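Local coordinates for protein DNA photolyase (PDB 4U63) that probably repairs cyclobutane pyrimidine dimers in ultraviolet-damaged DNA with light, using a flavin cofactor and a methenyltetrahydrofolate antenna, at residues A[325-338]-A[372-386]. Sequence-based numbering, arbitrary orientation. Where two conformers were deposited one is given.
Sequences FSWRDDEKSFKAWT and LIKHLLIDWRKGEKW. With SO4 (sulfate ion), chain M.
L372 lies over one face of W337, its CD2 3.8 Å from the centroid of the six-membered ring, while W337 NE1 donates to the backbone carbonyl of V368. T338 covers W386 in the same manner: its CB stands 3.6 Å from the centroid of the six-membered ring. With OG1 bonded back to K335 O at chi1 64°, the methyl CG2 is turned onto that indole. W327 has D379 CA over its five-membered ring and F325 CD1 on the opposite face.

F334 enters as a knob into the hole formed by L372, K382, G383 and W386. This is helix packing within the FAD-binding domain of a class III photolyase: the segments 331-338 and 380-386 (of helix 380-390) run in the same general direction, 36° apart, and the side chain of W386 comes to about 6 Å from the bound methenyl folate, nearest atoms.

The salt bridge across the two segments is K382 to E331. Bends at chi3 and chi4 carry K382 NZ over the F334 ring, 4.3 Å from the centroid, a cation-pi contact, and onto the syn lone pair of E331 OE1 at 2.9 Å. R328 NH2 reaches D330 OD2 and a sulfate, probably from the crystallisation liquor.

Among polar links, R328 N donates to L377 O at 2.7 Å with an N-H...O angle of 158°, tying the loop before one helix to the turn between the other two. One water joins R328 NE, S333 OG and L376 O; another bridges W327 NE1 and R381 NH1.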
# COMPACT_ATOMS: atom_id res chain seq x y z
N PHE A 325 -8.23 11.48 -24.41
CA PHE A 325 -7.98 12.69 -23.64
C PHE A 325 -6.59 13.22 -23.97
O PHE A 325 -5.64 12.44 -24.02
CB PHE A 325 -8.10 12.42 -22.15
CG PHE A 325 -8.37 13.64 -21.34
CD1 PHE A 325 -7.33 14.46 -20.94
CD2 PHE A 325 -9.66 13.98 -20.99
CE1 PHE A 325 -7.57 15.60 -20.20
CE2 PHE A 325 -9.92 15.11 -20.24
CZ PHE A 325 -8.88 15.93 -19.85
N SER A 326 -6.48 14.52 -24.21
CA SER A 326 -5.20 15.13 -24.59
C SER A 326 -4.49 15.72 -23.37
O SER A 326 -4.79 16.84 -22.94
CB SER A 326 -5.39 16.20 -25.67
OG SER A 326 -4.14 16.69 -26.12
N TRP A 327 -3.56 14.96 -22.81
CA TRP A 327 -2.83 15.40 -21.62
C TRP A 327 -1.75 16.36 -22.05
O TRP A 327 -1.24 16.26 -23.17
CB TRP A 327 -2.21 14.22 -20.88
CG TRP A 327 -3.22 13.21 -20.46
CD1 TRP A 327 -3.37 11.94 -20.94
CD2 TRP A 327 -4.26 13.39 -19.48
NE1 TRP A 327 -4.42 11.32 -20.32
CE2 TRP A 327 -4.99 12.18 -19.42
CE3 TRP A 327 -4.63 14.45 -18.65
CZ2 TRP A 327 -6.07 12.01 -18.56
CZ3 TRP A 327 -5.71 14.28 -17.79
CH2 TRP A 327 -6.42 13.07 -17.75
N ARG A 328 -1.41 17.29 -21.17
CA ARG A 328 -0.31 18.22 -21.42
C ARG A 328 1.03 17.52 -21.40
O ARG A 328 1.25 16.62 -20.59
CB ARG A 328 -0.31 19.37 -20.41
CG ARG A 328 -1.32 20.45 -20.74
CD ARG A 328 -1.38 21.55 -19.69
NE ARG A 328 -0.09 22.22 -19.51
CZ ARG A 328 0.43 23.11 -20.36
NH1 ARG A 328 -0.20 23.47 -21.49
NH2 ARG A 328 1.61 23.65 -20.08
N ASP A 329 1.91 17.95 -22.30
CA ASP A 329 3.31 17.56 -22.28
C ASP A 329 4.03 18.70 -21.58
O ASP A 329 4.47 19.66 -22.22
CB ASP A 329 3.83 17.34 -23.71
CG ASP A 329 5.32 16.98 -23.76
OD1 ASP A 329 5.94 16.72 -22.71
OD2 ASP A 329 5.87 16.97 -24.88
N ASP A 330 4.15 18.58 -20.26
CA ASP A 330 4.72 19.64 -19.42
C ASP A 330 5.47 19.01 -18.24
O ASP A 330 5.00 19.00 -17.09
CB ASP A 330 3.61 20.59 -18.95
CG ASP A 330 4.15 21.86 -18.31
OD1 ASP A 330 5.34 21.93 -17.93
OD2 ASP A 330 3.35 22.81 -18.18
N GLU A 331 6.65 18.50 -18.55
CA GLU A 331 7.48 17.82 -17.55
C GLU A 331 7.93 18.80 -16.44
O GLU A 331 8.11 18.39 -15.30
CB GLU A 331 8.66 17.13 -18.24
CG GLU A 331 9.56 16.30 -17.34
CD GLU A 331 8.92 15.04 -16.77
OE1 GLU A 331 7.75 14.67 -17.13
OE2 GLU A 331 9.60 14.40 -15.94
N LYS A 332 8.09 20.08 -16.78
CA LYS A 332 8.42 21.10 -15.79
C LYS A 332 7.36 21.18 -14.67
O LYS A 332 7.71 21.18 -13.48
CB LYS A 332 8.62 22.46 -16.48
CG LYS A 332 8.98 23.62 -15.57
CD LYS A 332 9.12 24.90 -16.39
CE LYS A 332 9.31 26.12 -15.51
NZ LYS A 332 10.65 26.15 -14.86
N SER A 333 6.08 21.24 -15.03
CA SER A 333 5.00 21.28 -14.04
C SER A 333 4.91 19.97 -13.26
O SER A 333 4.62 19.97 -12.06
CB SER A 333 3.65 21.59 -14.70
OG SER A 333 3.24 20.54 -15.57
N PHE A 334 5.16 18.85 -13.94
CA PHE A 334 5.17 17.55 -13.28
C PHE A 334 6.24 17.53 -12.21
O PHE A 334 6.00 17.09 -11.10
CB PHE A 334 5.40 16.40 -14.25
CG PHE A 334 5.50 15.07 -13.57
CD1 PHE A 334 4.38 14.51 -12.94
CD2 PHE A 334 6.70 14.36 -13.55
CE1 PHE A 334 4.47 13.28 -12.31
CE2 PHE A 334 6.79 13.13 -12.92
CZ PHE A 334 5.67 12.59 -12.30
N LYS A 335 7.43 18.00 -12.56
CA LYS A 335 8.53 18.07 -11.59
C LYS A 335 8.18 18.97 -10.41
O LYS A 335 8.45 18.61 -9.25
CB LYS A 335 9.84 18.52 -12.27
CG LYS A 335 10.52 17.42 -13.07
CD LYS A 335 11.83 17.91 -13.65
CE LYS A 335 12.37 16.96 -14.70
NZ LYS A 335 13.58 17.53 -15.35
N ALA A 336 7.56 20.13 -10.68
CA ALA A 336 7.15 21.03 -9.59
C ALA A 336 6.19 20.31 -8.65
O ALA A 336 6.29 20.44 -7.43
CB ALA A 336 6.51 22.29 -10.14
N TRP A 337 5.27 19.53 -9.22
CA TRP A 337 4.35 18.72 -8.43
C TRP A 337 5.10 17.71 -7.54
O TRP A 337 4.88 17.66 -6.32
CB TRP A 337 3.33 18.04 -9.37
CG TRP A 337 2.33 17.14 -8.70
CD1 TRP A 337 1.18 17.52 -8.08
CD2 TRP A 337 2.39 15.71 -8.60
NE1 TRP A 337 0.52 16.42 -7.58
CE2 TRP A 337 1.24 15.30 -7.89
CE3 TRP A 337 3.30 14.74 -9.04
CZ2 TRP A 337 0.97 13.95 -7.61
CZ3 TRP A 337 3.04 13.40 -8.76
CH2 TRP A 337 1.88 13.02 -8.05
N THR A 338 6.01 16.93 -8.13
CA THR A 338 6.75 15.91 -7.36
C THR A 338 7.55 16.51 -6.20
O THR A 338 7.72 15.87 -5.18
CB THR A 338 7.72 15.06 -8.23
OG1 THR A 338 8.76 15.89 -8.79
CG2 THR A 338 6.96 14.31 -9.34
N LEU A 372 -2.78 17.24 -9.99
CA LEU A 372 -1.99 16.77 -11.14
C LEU A 372 -2.84 16.58 -12.40
O LEU A 372 -2.50 17.07 -13.47
CB LEU A 372 -1.29 15.45 -10.79
CG LEU A 372 -0.37 14.88 -11.86
CD1 LEU A 372 0.81 15.83 -12.09
CD2 LEU A 372 0.12 13.50 -11.47
N ILE A 373 -3.95 15.86 -12.24
CA ILE A 373 -4.80 15.45 -13.36
C ILE A 373 -5.59 16.62 -13.94
O ILE A 373 -5.71 16.77 -15.16
CB ILE A 373 -5.79 14.35 -12.89
CG1 ILE A 373 -5.01 13.09 -12.49
CG2 ILE A 373 -6.83 14.01 -13.96
CD1 ILE A 373 -5.78 12.15 -11.59
N LYS A 374 -6.14 17.45 -13.06
CA LYS A 374 -7.05 18.52 -13.49
C LYS A 374 -6.39 19.87 -13.60
O LYS A 374 -6.46 20.50 -14.63
CB LYS A 374 -8.27 18.55 -12.58
CG LYS A 374 -8.97 17.20 -12.62
CD LYS A 374 -10.25 17.19 -11.86
CE LYS A 374 -10.92 15.84 -12.01
NZ LYS A 374 -12.19 15.82 -11.27
N HIS A 375 -5.72 20.32 -12.54
CA HIS A 375 -5.04 21.62 -12.61
C HIS A 375 -3.84 21.64 -13.54
O HIS A 375 -3.65 22.63 -14.24
CB HIS A 375 -4.64 22.10 -11.22
CG HIS A 375 -5.79 22.64 -10.44
ND1 HIS A 375 -6.73 21.82 -9.86
CD2 HIS A 375 -6.16 23.90 -10.15
CE1 HIS A 375 -7.63 22.55 -9.25
NE2 HIS A 375 -7.32 23.82 -9.41
N LEU A 376 -3.05 20.56 -13.56
CA LEU A 376 -1.89 20.50 -14.47
C LEU A 376 -2.17 19.72 -15.77
O LEU A 376 -1.37 19.76 -16.69
CB LEU A 376 -0.66 19.93 -13.75
CG LEU A 376 -0.32 20.61 -12.42
CD1 LEU A 376 0.92 19.98 -11.80
CD2 LEU A 376 -0.13 22.11 -12.61
N LEU A 377 -3.30 19.02 -15.82
CA LEU A 377 -3.68 18.23 -17.00
C LEU A 377 -2.60 17.22 -17.39
O LEU A 377 -2.30 17.05 -18.58
CB LEU A 377 -4.03 19.17 -18.16
CG LEU A 377 -5.20 18.71 -19.03
CD1 LEU A 377 -6.47 18.71 -18.21
CD2 LEU A 377 -5.34 19.60 -20.25
N ILE A 378 -2.02 16.57 -16.38
CA ILE A 378 -0.95 15.59 -16.60
C ILE A 378 -1.50 14.19 -16.41
O ILE A 378 -2.29 13.94 -15.49
CB ILE A 378 0.22 15.84 -15.64
CG1 ILE A 378 0.98 17.09 -16.07
CG2 ILE A 378 1.17 14.65 -15.62
CD1 ILE A 378 2.02 17.53 -15.07
N ASP A 379 -1.09 13.29 -17.30
CA ASP A 379 -1.51 11.89 -17.30
C ASP A 379 -1.44 11.26 -15.90
O ASP A 379 -0.38 11.25 -15.27
CB ASP A 379 -0.61 11.12 -18.28
CG ASP A 379 -1.08 9.70 -18.56
OD1 ASP A 379 -1.87 9.13 -17.79
OD2 ASP A 379 -0.62 9.15 -19.58
N TRP A 380 -2.57 10.75 -15.43
CA TRP A 380 -2.64 10.13 -14.09
C TRP A 380 -1.62 9.00 -13.89
O TRP A 380 -1.17 8.76 -12.78
CB TRP A 380 -4.05 9.62 -13.78
CG TRP A 380 -4.60 8.57 -14.70
CD1 TRP A 380 -5.40 8.78 -15.79
CD2 TRP A 380 -4.43 7.15 -14.59
NE1 TRP A 380 -5.72 7.58 -16.37
CE2 TRP A 380 -5.14 6.57 -15.66
CE3 TRP A 380 -3.74 6.32 -13.70
CZ2 TRP A 380 -5.19 5.19 -15.86
CZ3 TRP A 380 -3.79 4.94 -13.91
CH2 TRP A 380 -4.51 4.39 -14.98
N ARG A 381 -1.24 8.33 -14.99
CA ARG A 381 -0.26 7.25 -14.93
C ARG A 381 1.09 7.77 -14.42
O ARG A 381 1.82 7.03 -13.77
CB ARG A 381 -0.09 6.61 -16.31
CG ARG A 381 -1.33 5.91 -16.85
CD ARG A 381 -1.23 5.82 -18.38
NE ARG A 381 -2.44 5.30 -18.99
CZ ARG A 381 -3.51 6.02 -19.37
NH1 ARG A 381 -3.59 7.35 -19.21
NH2 ARG A 381 -4.53 5.38 -19.92
N LYS A 382 1.41 9.03 -14.71
CA LYS A 382 2.66 9.62 -14.21
C LYS A 382 2.61 9.79 -12.69
O LYS A 382 3.59 9.52 -12.00
CB LYS A 382 2.96 10.94 -14.90
CG LYS A 382 3.35 10.76 -16.37
CD LYS A 382 3.36 12.07 -17.12
CE LYS A 382 4.48 13.00 -16.70
NZ LYS A 382 5.83 12.45 -16.99
N GLY A 383 1.47 10.24 -12.18
CA GLY A 383 1.27 10.35 -10.73
C GLY A 383 1.31 8.99 -10.05
O GLY A 383 1.92 8.82 -8.99
N GLU A 384 0.63 8.02 -10.66
CA GLU A 384 0.63 6.64 -10.19
C GLU A 384 2.06 6.11 -10.05
O GLU A 384 2.42 5.50 -9.02
CB GLU A 384 -0.20 5.77 -11.15
CG GLU A 384 -0.57 4.39 -10.62
CD GLU A 384 0.48 3.31 -10.83
OE1 GLU A 384 1.41 3.48 -11.65
OE2 GLU A 384 0.38 2.25 -10.17
N LYS A 385 2.88 6.33 -11.08
CA LYS A 385 4.28 5.88 -11.07
C LYS A 385 5.09 6.59 -9.99
O LYS A 385 5.92 5.96 -9.34
CB LYS A 385 4.94 6.09 -12.43
CG LYS A 385 4.43 5.13 -13.49
CD LYS A 385 5.20 5.23 -14.80
CE LYS A 385 4.58 4.35 -15.88
NZ LYS A 385 3.16 4.68 -16.18
N TRP A 386 4.86 7.88 -9.80
CA TRP A 386 5.57 8.63 -8.75
C TRP A 386 5.24 8.03 -7.37
O TRP A 386 6.13 7.78 -6.56
CB TRP A 386 5.23 10.12 -8.76
CG TRP A 386 5.94 10.88 -7.67
CD1 TRP A 386 5.39 11.36 -6.50
CD2 TRP A 386 7.33 11.21 -7.62
NE1 TRP A 386 6.36 11.98 -5.74
CE2 TRP A 386 7.55 11.90 -6.40
CE3 TRP A 386 8.40 11.00 -8.48
CZ2 TRP A 386 8.82 12.38 -6.03
CZ3 TRP A 386 9.67 11.48 -8.11
CH2 TRP A 386 9.86 12.16 -6.90
S SO4 M . 1.86 26.20 -22.78
O1 SO4 M . 2.02 26.26 -21.31
O2 SO4 M . 2.71 25.12 -23.34
O3 SO4 M . 2.25 27.49 -23.37
O4 SO4 M . 0.45 25.92 -23.12
O HOH W 1 -6.12 8.76 -20.35
O HOH W 2 1.02 14.22 -19.22
O HOH W 3 0.87 21.40 -16.97
O HOH W 4 6.83 13.80 -3.40